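Local coordinates for MPN domain-containing protein (Archaeoglobus fulgidus, PDB 1OI0) that is probably a zinc metallopeptidase with the JAB1/MPN domain found in proteasome-linked deubiquitinating enzymes, at residues 65-79 against 86-99. Numbering follows the deposited sequence.
With ZN (zinc ion), chain E; 144 (tris-hydroxymethyl-methyl-ammonium), chain F.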
ATOM      1  N   VAL A  65     -11.611   3.380  -4.172  1.00 33.34           N
ATOM      2  CA  VAL A  65     -10.386   3.623  -3.416  1.00 29.27           C
ATOM      3  C   VAL A  65     -10.346   2.658  -2.239  1.00 28.24           C
ATOM      4  O   VAL A  65     -11.084   2.816  -1.267  1.00 28.28           O
ATOM      5  CB  VAL A  65     -10.327   5.071  -2.877  1.00 30.07           C
ATOM      6  CG1 VAL A  65      -9.109   5.248  -1.974  1.00 26.71           C
ATOM      7  CG2 VAL A  65     -10.267   6.048  -4.036  1.00 29.37           C
ATOM      8  N   PHE A  66      -9.480   1.655  -2.330  1.00 25.10           N
ATOM      9  CA  PHE A  66      -9.362   0.657  -1.280  1.00 23.57           C
ATOM     10  C   PHE A  66      -8.592   1.154  -0.067  1.00 22.91           C
ATOM     11  O   PHE A  66      -8.759   0.640   1.036  1.00 22.55           O
ATOM     12  CB  PHE A  66      -8.693  -0.603  -1.830  1.00 24.55           C
ATOM     13  CG  PHE A  66      -9.440  -1.235  -2.969  1.00 22.79           C
ATOM     14  CD1 PHE A  66     -10.741  -1.698  -2.792  1.00 27.66           C
ATOM     15  CD2 PHE A  66      -8.848  -1.361  -4.221  1.00 28.52           C
ATOM     16  CE1 PHE A  66     -11.441  -2.281  -3.848  1.00 28.26           C
ATOM     17  CE2 PHE A  66      -9.538  -1.942  -5.282  1.00 30.42           C
ATOM     18  CZ  PHE A  66     -10.838  -2.403  -5.095  1.00 30.20           C
ATOM     19  N   GLY A  67      -7.742   2.152  -0.272  1.00 22.80           N
ATOM     20  CA  GLY A  67      -6.972   2.671   0.836  1.00 19.80           C
ATOM     21  C   GLY A  67      -5.701   3.352   0.382  1.00 16.62           C
ATOM     22  O   GLY A  67      -5.677   4.011  -0.658  1.00 22.43           O
ATOM     23  N   THR A  68      -4.638   3.179   1.157  1.00 19.19           N
ATOM     24  CA  THR A  68      -3.370   3.812   0.829  1.00 17.76           C
ATOM     25  C   THR A  68      -2.205   2.848   0.879  1.00 15.98           C
ATOM     26  O   THR A  68      -2.290   1.763   1.444  1.00 16.92           O
ATOM     27  CB  THR A  68      -3.029   4.943   1.818  1.00 19.61           C
ATOM     28  OG1 THR A  68      -2.729   4.376   3.101  1.00 19.26           O
ATOM     29  CG2 THR A  68      -4.191   5.915   1.949  1.00 22.23           C
ATOM     30  N   VAL A  69      -1.107   3.272   0.268  1.00 15.69           N
ATOM     31  CA  VAL A  69       0.120   2.508   0.279  1.00 15.81           C
ATOM     32  C   VAL A  69       1.239   3.532   0.400  1.00 15.21           C
ATOM     33  O   VAL A  69       1.219   4.556  -0.273  1.00 15.14           O
ATOM     34  CB  VAL A  69       0.314   1.669  -1.016  1.00 17.49           C
ATOM     35  CG1 VAL A  69       0.189   2.544  -2.247  1.00 16.68           C
ATOM     36  CG2 VAL A  69       1.683   0.992  -0.984  1.00 19.34           C
ATOM     37  N   HIS A  70       2.178   3.286   1.306  1.00 14.65           N
ATOM     38  CA  HIS A  70       3.311   4.189   1.442  1.00 14.05           C
ATOM     39  C   HIS A  70       4.539   3.383   1.813  1.00 14.54           C
ATOM     40  O   HIS A  70       4.429   2.250   2.288  1.00 15.63           O
ATOM     41  CB  HIS A  70       3.044   5.321   2.462  1.00 14.41           C
ATOM     42  CG  HIS A  70       3.107   4.909   3.900  1.00 16.66           C
ATOM     43  ND1 HIS A  70       2.080   4.253   4.542  1.00 14.88           N
ATOM     44  CD2 HIS A  70       4.051   5.142   4.844  1.00 16.75           C
ATOM     45  CE1 HIS A  70       2.383   4.106   5.819  1.00 15.10           C
ATOM     46  NE2 HIS A  70       3.574   4.638   6.028  1.00 17.64           N
ATOM     47  N   SER A  71       5.709   3.953   1.560  1.00 15.38           N
ATOM     48  CA  SER A  71       6.951   3.255   1.849  1.00 14.56           C
ATOM     49  C   SER A  71       7.732   3.820   3.031  1.00 14.44           C
ATOM     50  O   SER A  71       7.569   4.981   3.413  1.00 15.68           O
ATOM     51  CB  SER A  71       7.852   3.254   0.607  1.00 17.02           C
ATOM     52  OG  SER A  71       8.287   4.564   0.285  1.00 17.21           O
ATOM     53  N   HIS A  72       8.572   2.963   3.605  1.00 14.42           N
ATOM     54  CA  HIS A  72       9.444   3.314   4.720  1.00 17.12           C
ATOM     55  C   HIS A  72      10.876   3.112   4.241  1.00 18.10           C
ATOM     56  O   HIS A  72      11.225   2.039   3.748  1.00 18.02           O
ATOM     57  CB  HIS A  72       9.200   2.394   5.916  1.00 15.34           C
ATOM     58  CG  HIS A  72       7.951   2.699   6.678  1.00 14.41           C
ATOM     59  ND1 HIS A  72       7.510   1.909   7.717  1.00 16.45           N
ATOM     60  CD2 HIS A  72       7.060   3.713   6.571  1.00 15.71           C
ATOM     61  CE1 HIS A  72       6.401   2.422   8.217  1.00 17.65           C
ATOM     62  NE2 HIS A  72       6.107   3.515   7.539  1.00 18.49           N
ATOM     63  N   PRO A  73      11.723   4.141   4.376  1.00 18.40           N
ATOM     64  CA  PRO A  73      13.122   4.051   3.949  1.00 19.36           C
ATOM     65  C   PRO A  73      13.960   3.211   4.905  1.00 20.03           C
ATOM     66  O   PRO A  73      15.102   2.858   4.605  1.00 19.60           O
ATOM     67  CB  PRO A  73      13.556   5.511   3.894  1.00 17.98           C
ATOM     68  CG  PRO A  73      12.757   6.127   4.989  1.00 19.20           C
ATOM     69  CD  PRO A  73      11.390   5.514   4.788  1.00 17.46           C
ATOM     70  N   SER A  74      13.389   2.903   6.064  1.00 22.25           N
ATOM     71  CA  SER A  74      14.071   2.066   7.040  1.00 25.56           C
ATOM     72  C   SER A  74      13.551   0.651   6.799  1.00 25.30           C
ATOM     73  O   SER A  74      12.527   0.461   6.139  1.00 26.79           O
ATOM     74  CB  SER A  74      13.749   2.516   8.469  1.00 28.08           C
ATOM     75  OG  SER A  74      12.408   2.219   8.812  1.00 33.30           O
ATOM     76  N   PRO A  75      14.244  -0.364   7.329  1.00 26.39           N
ATOM     77  CA  PRO A  75      13.803  -1.747   7.130  1.00 26.89           C
ATOM     78  C   PRO A  75      12.597  -2.224   7.948  1.00 27.49           C
ATOM     79  O   PRO A  75      12.471  -3.414   8.228  1.00 31.30           O
ATOM     80  CB  PRO A  75      15.067  -2.550   7.434  1.00 27.84           C
ATOM     81  CG  PRO A  75      15.726  -1.723   8.491  1.00 28.49           C
ATOM     82  CD  PRO A  75      15.576  -0.318   7.957  1.00 26.67           C
ATOM     83  N   SER A  76      11.706  -1.309   8.319  1.00 24.67           N
ATOM     84  CA  SER A  76      10.529  -1.684   9.101  1.00 24.76           C
ATOM     85  C   SER A  76       9.233  -1.476   8.330  1.00 24.05           C
ATOM     86  O   SER A  76       8.963  -0.382   7.835  1.00 25.11           O
ATOM     87  CB  SER A  76      10.474  -0.878  10.401  1.00 24.88           C
ATOM     88  OG  SER A  76       9.304  -1.191  11.142  1.00 26.63           O
ATOM     89  N   CYS A  77       8.433  -2.532   8.222  1.00 23.55           N
ATOM     90  CA  CYS A  77       7.159  -2.441   7.520  1.00 21.33           C
ATOM     91  C   CYS A  77       6.022  -2.362   8.534  1.00 22.48           C
ATOM     92  O   CYS A  77       4.857  -2.553   8.194  1.00 23.95           O
ATOM     93  CB  CYS A  77       6.970  -3.656   6.610  1.00 22.22           C
ATOM     94  SG  CYS A  77       7.495  -3.488   4.866  1.00 24.32           S
ATOM     95  N   ARG A  78       6.372  -2.075   9.784  1.00 19.60           N
ATOM     96  CA  ARG A  78       5.389  -1.957  10.853  1.00 22.19           C
ATOM     97  C   ARG A  78       4.848  -0.532  10.869  1.00 21.46           C
ATOM     98  O   ARG A  78       5.561   0.409  10.534  1.00 20.83           O
ATOM     99  CB  ARG A  78       6.042  -2.259  12.203  1.00 26.72           C
ATOM    100  CG  ARG A  78       6.720  -3.615  12.286  1.00 31.37           C
ATOM    101  CD  ARG A  78       7.604  -3.694  13.521  1.00 40.97           C
ATOM    102  NE  ARG A  78       8.327  -4.960  13.605  1.00 46.53           N
ATOM    103  CZ  ARG A  78       9.237  -5.237  14.535  1.00 49.97           C
ATOM    104  NH1 ARG A  78       9.538  -4.335  15.459  1.00 51.74           N
ATOM    105  NH2 ARG A  78       9.843  -6.417  14.541  1.00 51.50           N
ATOM    106  N   PRO A  79       3.574  -0.357  11.247  1.00 21.96           N
ATOM    107  CA  PRO A  79       2.998   0.988  11.287  1.00 20.85           C
ATOM    108  C   PRO A  79       3.315   1.717  12.587  1.00 21.47           C
ATOM    109  O   PRO A  79       3.500   1.096  13.636  1.00 21.19           O
ATOM    110  CB  PRO A  79       1.503   0.728  11.124  1.00 21.61           C
ATOM    111  CG  PRO A  79       1.324  -0.580  11.831  1.00 24.16           C
ATOM    112  CD  PRO A  79       2.529  -1.387  11.403  1.00 23.30           C
ATOM    113  N   LEU A  86      -3.496   7.771   9.862  1.00 18.97           N
ATOM    114  CA  LEU A  86      -3.692   7.884   8.421  1.00 20.19           C
ATOM    115  C   LEU A  86      -4.689   6.809   7.978  1.00 20.29           C
ATOM    116  O   LEU A  86      -5.621   7.078   7.219  1.00 23.62           O
ATOM    117  CB  LEU A  86      -2.363   7.674   7.680  1.00 17.77           C
ATOM    118  CG  LEU A  86      -2.491   7.476   6.163  1.00 20.55           C
ATOM    119  CD1 LEU A  86      -2.964   8.773   5.510  1.00 21.46           C
ATOM    120  CD2 LEU A  86      -1.153   7.048   5.577  1.00 21.77           C
ATOM    121  N   PHE A  87      -4.491   5.594   8.479  1.00 21.09           N
ATOM    122  CA  PHE A  87      -5.347   4.463   8.133  1.00 19.32           C
ATOM    123  C   PHE A  87      -6.821   4.696   8.465  1.00 22.90           C
ATOM    124  O   PHE A  87      -7.705   4.284   7.715  1.00 24.67           O
ATOM    125  CB  PHE A  87      -4.868   3.200   8.852  1.00 21.14           C
ATOM    126  CG  PHE A  87      -3.470   2.773   8.487  1.00 16.86           C
ATOM    127  CD1 PHE A  87      -2.749   3.441   7.501  1.00 20.34           C
ATOM    128  CD2 PHE A  87      -2.882   1.685   9.123  1.00 18.50           C
ATOM    129  CE1 PHE A  87      -1.466   3.032   7.152  1.00 19.40           C
ATOM    130  CE2 PHE A  87      -1.595   1.267   8.779  1.00 20.45           C
ATOM    131  CZ  PHE A  87      -0.889   1.946   7.791  1.00 16.22           C
ATOM    132  N   THR A  88      -7.084   5.362   9.583  1.00 22.85           N
ATOM    133  CA  THR A  88      -8.456   5.614  10.021  1.00 23.22           C
ATOM    134  C   THR A  88      -9.218   6.691   9.255  1.00 26.89           C
ATOM    135  O   THR A  88     -10.449   6.704   9.266  1.00 25.13           O
ATOM    136  CB  THR A  88      -8.499   6.002  11.513  1.00 24.91           C
ATOM    137  OG1 THR A  88      -7.829   7.254  11.701  1.00 32.17           O
ATOM    138  CG2 THR A  88      -7.818   4.946  12.358  1.00 27.98           C
ATOM    139  N   ARG A  89      -8.502   7.593   8.594  1.00 24.46           N
ATOM    140  CA  ARG A  89      -9.148   8.684   7.869  1.00 29.65           C
ATOM    141  C   ARG A  89     -10.016   8.259   6.691  1.00 29.14           C
ATOM    142  O   ARG A  89     -11.077   8.840   6.452  1.00 32.39           O
ATOM    143  CB  ARG A  89      -8.104   9.696   7.395  1.00 29.79           C
ATOM    144  CG  ARG A  89      -7.420  10.448   8.521  1.00 33.12           C
ATOM    145  CD  ARG A  89      -6.529  11.532   7.958  1.00 30.48           C
ATOM    146  NE  ARG A  89      -5.678  12.144   8.972  1.00 28.28           N
ATOM    147  CZ  ARG A  89      -6.003  13.204   9.703  1.00 20.57           C
ATOM    148  NH1 ARG A  89      -7.179  13.806   9.554  1.00 23.65           N
ATOM    149  NH2 ARG A  89      -5.134  13.670  10.581  1.00 21.31           N
ATOM    150  N   PHE A  90      -9.568   7.248   5.956  1.00 28.73           N
ATOM    151  CA  PHE A  90     -10.332   6.758   4.815  1.00 27.96           C
ATOM    152  C   PHE A  90      -9.693   5.486   4.278  1.00 26.24           C
ATOM    153  O   PHE A  90      -8.507   5.250   4.476  1.00 25.24           O
ATOM    154  CB  PHE A  90     -10.381   7.825   3.712  1.00 28.71           C
ATOM    155  CG  PHE A  90      -9.050   8.093   3.064  1.00 29.12           C
ATOM    156  CD1 PHE A  90      -8.614   7.321   1.992  1.00 30.46           C
ATOM    157  CD2 PHE A  90      -8.220   9.098   3.546  1.00 31.82           C
ATOM    158  CE1 PHE A  90      -7.370   7.546   1.411  1.00 30.10           C
ATOM    159  CE2 PHE A  90      -6.973   9.329   2.971  1.00 26.77           C
ATOM    160  CZ  PHE A  90      -6.548   8.554   1.905  1.00 28.09           C
ATOM    161  N   GLY A  91     -10.481   4.671   3.590  1.00 28.58           N
ATOM    162  CA  GLY A  91      -9.940   3.449   3.032  1.00 25.29           C
ATOM    163  C   GLY A  91      -9.955   2.277   3.990  1.00 26.09           C
ATOM    164  O   GLY A  91      -9.719   2.419   5.191  1.00 24.98           O
ATOM    165  N   LYS A  92     -10.218   1.103   3.434  1.00 24.31           N
ATOM    166  CA  LYS A  92     -10.289  -0.125   4.209  1.00 25.81           C
ATOM    167  C   LYS A  92      -8.926  -0.796   4.377  1.00 23.86           C
ATOM    168  O   LYS A  92      -8.632  -1.360   5.430  1.00 24.75           O
ATOM    169  CB  LYS A  92     -11.247  -1.104   3.526  1.00 26.77           C
ATOM    170  CG  LYS A  92     -12.572  -0.497   3.097  1.00 35.47           C
ATOM    171  CD  LYS A  92     -13.417  -1.510   2.333  1.00 38.77           C
ATOM    172  CE  LYS A  92     -14.676  -0.872   1.765  1.00 41.29           C
ATOM    173  NZ  LYS A  92     -14.364   0.187   0.762  1.00 43.09           N
ATOM    174  N   TYR A  93      -8.089  -0.719   3.345  1.00 19.71           N
ATOM    175  CA  TYR A  93      -6.787  -1.370   3.380  1.00 19.89           C
ATOM    176  C   TYR A  93      -5.620  -0.419   3.219  1.00 16.35           C
ATOM    177  O   TYR A  93      -5.693   0.548   2.466  1.00 19.18           O
ATOM    178  CB  TYR A  93      -6.723  -2.426   2.283  1.00 22.48           C
ATOM    179  CG  TYR A  93      -7.863  -3.408   2.363  1.00 25.78           C
ATOM    180  CD1 TYR A  93      -7.873  -4.409   3.330  1.00 25.38           C
ATOM    181  CD2 TYR A  93      -8.951  -3.310   1.501  1.00 23.99           C
ATOM    182  CE1 TYR A  93      -8.943  -5.291   3.439  1.00 26.23           C
ATOM    183  CE2 TYR A  93     -10.027  -4.184   1.602  1.00 27.37           C
ATOM    184  CZ  TYR A  93     -10.013  -5.171   2.573  1.00 29.12           C
ATOM    185  OH  TYR A  93     -11.068  -6.043   2.676  1.00 30.29           O
ATOM    186  N   HIS A  94      -4.539  -0.713   3.928  1.00 18.71           N
ATOM    187  CA  HIS A  94      -3.355   0.125   3.864  1.00 18.44           C
ATOM    188  C   HIS A  94      -2.078  -0.693   3.848  1.00 15.83           C
ATOM    189  O   HIS A  94      -1.779  -1.432   4.781  1.00 19.89           O
ATOM    190  CB  HIS A  94      -3.359   1.106   5.037  1.00 19.16           C
ATOM    191  CG  HIS A  94      -4.574   1.978   5.077  1.00 16.19           C
ATOM    192  ND1 HIS A  94      -5.737   1.605   5.719  1.00 23.33           N
ATOM    193  CD2 HIS A  94      -4.833   3.172   4.494  1.00 16.87           C
ATOM    194  CE1 HIS A  94      -6.657   2.533   5.530  1.00 18.26           C
ATOM    195  NE2 HIS A  94      -6.136   3.494   4.790  1.00 23.08           N
ATOM    196  N   ILE A  95      -1.324  -0.552   2.763  1.00 17.58           N
ATOM    197  CA  ILE A  95      -0.078  -1.282   2.600  1.00 16.64           C
ATOM    198  C   ILE A  95       1.143  -0.441   2.953  1.00 13.43           C
ATOM    199  O   ILE A  95       1.183   0.756   2.692  1.00 14.76           O
ATOM    200  CB  ILE A  95       0.090  -1.757   1.141  1.00 19.18           C
ATOM    201  CG1 ILE A  95      -1.032  -2.730   0.781  1.00 20.74           C
ATOM    202  CG2 ILE A  95       1.468  -2.389   0.944  1.00 18.97           C
ATOM    203  CD1 ILE A  95      -1.050  -3.112  -0.687  1.00 20.23           C
ATOM    204  N   ILE A  96       2.118  -1.082   3.579  1.00 15.42           N
ATOM    205  CA  ILE A  96       3.379  -0.421   3.890  1.00 15.97           C
ATOM    206  C   ILE A  96       4.460  -1.286   3.260  1.00 17.10           C
ATOM    207  O   ILE A  96       4.480  -2.504   3.457  1.00 18.05           O
ATOM    208  CB  ILE A  96       3.675  -0.344   5.407  1.00 15.39           C
ATOM    209  CG1 ILE A  96       2.657   0.560   6.104  1.00 16.61           C
ATOM    210  CG2 ILE A  96       5.095   0.200   5.630  1.00 16.70           C
ATOM    211  CD1 ILE A  96       2.916   0.723   7.586  1.00 19.01           C
ATOM    212  N   VAL A  97       5.334  -0.668   2.472  1.00 17.24           N
ATOM    213  CA  VAL A  97       6.441  -1.394   1.868  1.00 17.82           C
ATOM    214  C   VAL A  97       7.658  -0.781   2.538  1.00 19.49           C
ATOM    215  O   VAL A  97       7.620   0.376   2.954  1.00 19.06           O
ATOM    216  CB  VAL A  97       6.501  -1.216   0.324  1.00 17.04           C
ATOM    217  CG1 VAL A  97       5.212  -1.723  -0.301  1.00 16.07           C
ATOM    218  CG2 VAL A  97       6.730   0.230  -0.039  1.00 19.17           C
ATOM    219  N   CYS A  98       8.735  -1.545   2.652  1.00 17.12           N
ATOM    220  CA  CYS A  98       9.914  -1.044   3.343  1.00 19.86           C
ATOM    221  C   CYS A  98      11.212  -1.476   2.682  1.00 20.78           C
ATOM    222  O   CYS A  98      11.245  -2.430   1.907  1.00 18.52           O
ATOM    223  CB  CYS A  98       9.875  -1.547   4.792  1.00 20.43           C
ATOM    224  SG  CYS A  98       9.531  -3.342   4.878  1.00 25.41           S
ATOM    225  N   TYR A  99      12.280  -0.755   2.999  1.00 20.31           N
ATOM    226  CA  TYR A  99      13.604  -1.059   2.478  1.00 21.88           C
ATOM    227  C   TYR A  99      13.910  -2.516   2.840  1.00 20.36           C
ATOM    228  O   TYR A  99      13.562  -2.970   3.928  1.00 22.32           O
ATOM    229  CB  TYR A  99      14.625  -0.138   3.145  1.00 18.03           C
ATOM    230  CG  TYR A  99      16.024  -0.289   2.609  1.00 19.59           C
ATOM    231  CD1 TYR A  99      16.397   0.311   1.409  1.00 19.17           C
ATOM    232  CD2 TYR A  99      16.964  -1.068   3.283  1.00 22.09           C
ATOM    233  CE1 TYR A  99      17.668   0.142   0.889  1.00 20.30           C
ATOM    234  CE2 TYR A  99      18.244  -1.250   2.769  1.00 20.74           C
ATOM    235  CZ  TYR A  99      18.587  -0.642   1.571  1.00 18.58           C
ATOM    236  OH  TYR A  99      19.838  -0.833   1.037  1.00 22.19           O
TER
HETATM  237 ZN    ZN E 201       4.619   4.873   7.962  1.00 17.89          ZN
HETATM  238  C1  144 F 202       5.891   5.545  10.154  1.00 16.54           C
HETATM  239  N   144 F 202       6.545   6.785   9.753  1.00 24.61           N
HETATM  240  C2  144 F 202       5.748   7.414   8.651  1.00 23.64           C
HETATM  241  O2  144 F 202       5.311   6.983   7.446  1.00 19.12           O
HETATM  242  C3  144 F 202       7.966   6.397   9.373  1.00 26.10           C
HETATM  243  O3  144 F 202       8.777   7.506   8.944  1.00 27.90           O
HETATM  244  C4  144 F 202       6.471   7.662  10.943  1.00 25.40           C
HETATM  245  O4  144 F 202       5.192   8.012  11.829  1.00 25.13           O
HETATM  246  O   HOH W   1      -0.276   3.079   3.784  1.00 16.91           O
HETATM  247  O   HOH W   2      13.094  -4.961   5.547  1.00 31.48           O
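His70 and Ile96 pair at the middle of neighbouring parallel strands 64-72 and 93-98, the two strands of a beta-alpha-beta unit whose crossover carries helix 81-89. Backbone bonds alternate between the strands: Thr68 O takes Ile95 N, Ile95 O takes His70 N, His70 O takes Val97 N, and Val97 O takes His72 N. His70 NE2 (2.2 Å) and His72 NE2 (2.1 Å) bind zinc, with Asp83 and O2 of the bound tris-hydroxymethyl-methyl-ammonium also on the metal. Ile96 buttresses both rings: CG1 lies 3.6 Å from His70 CE1, while CG2, anti to the backbone N, sits over one face of His72 in a CH-pi contact, 3.7 Å from the centroid. The ring nitrogens that do not bind metal are held too. His72 ND1 donates to Ser76 O, close to the ring plane, at 2.7 Å; His70 ND1 donates to a water lying in the plane of the His70 ring (2.7 Å), which donates to Ile95 O and is also hydrogen-bonded to Thr68 OG1. The disulfide from Cys77 to Cys98, the last residue of strand 93-98, ties the loop after strand 64-72 back to the sheet (chi3 -97°). A proton on each ND1 would leave the NE2 lone pair for zinc; with the metal bonds and Ile96, these second-shell bonds should restrain both ring rotations.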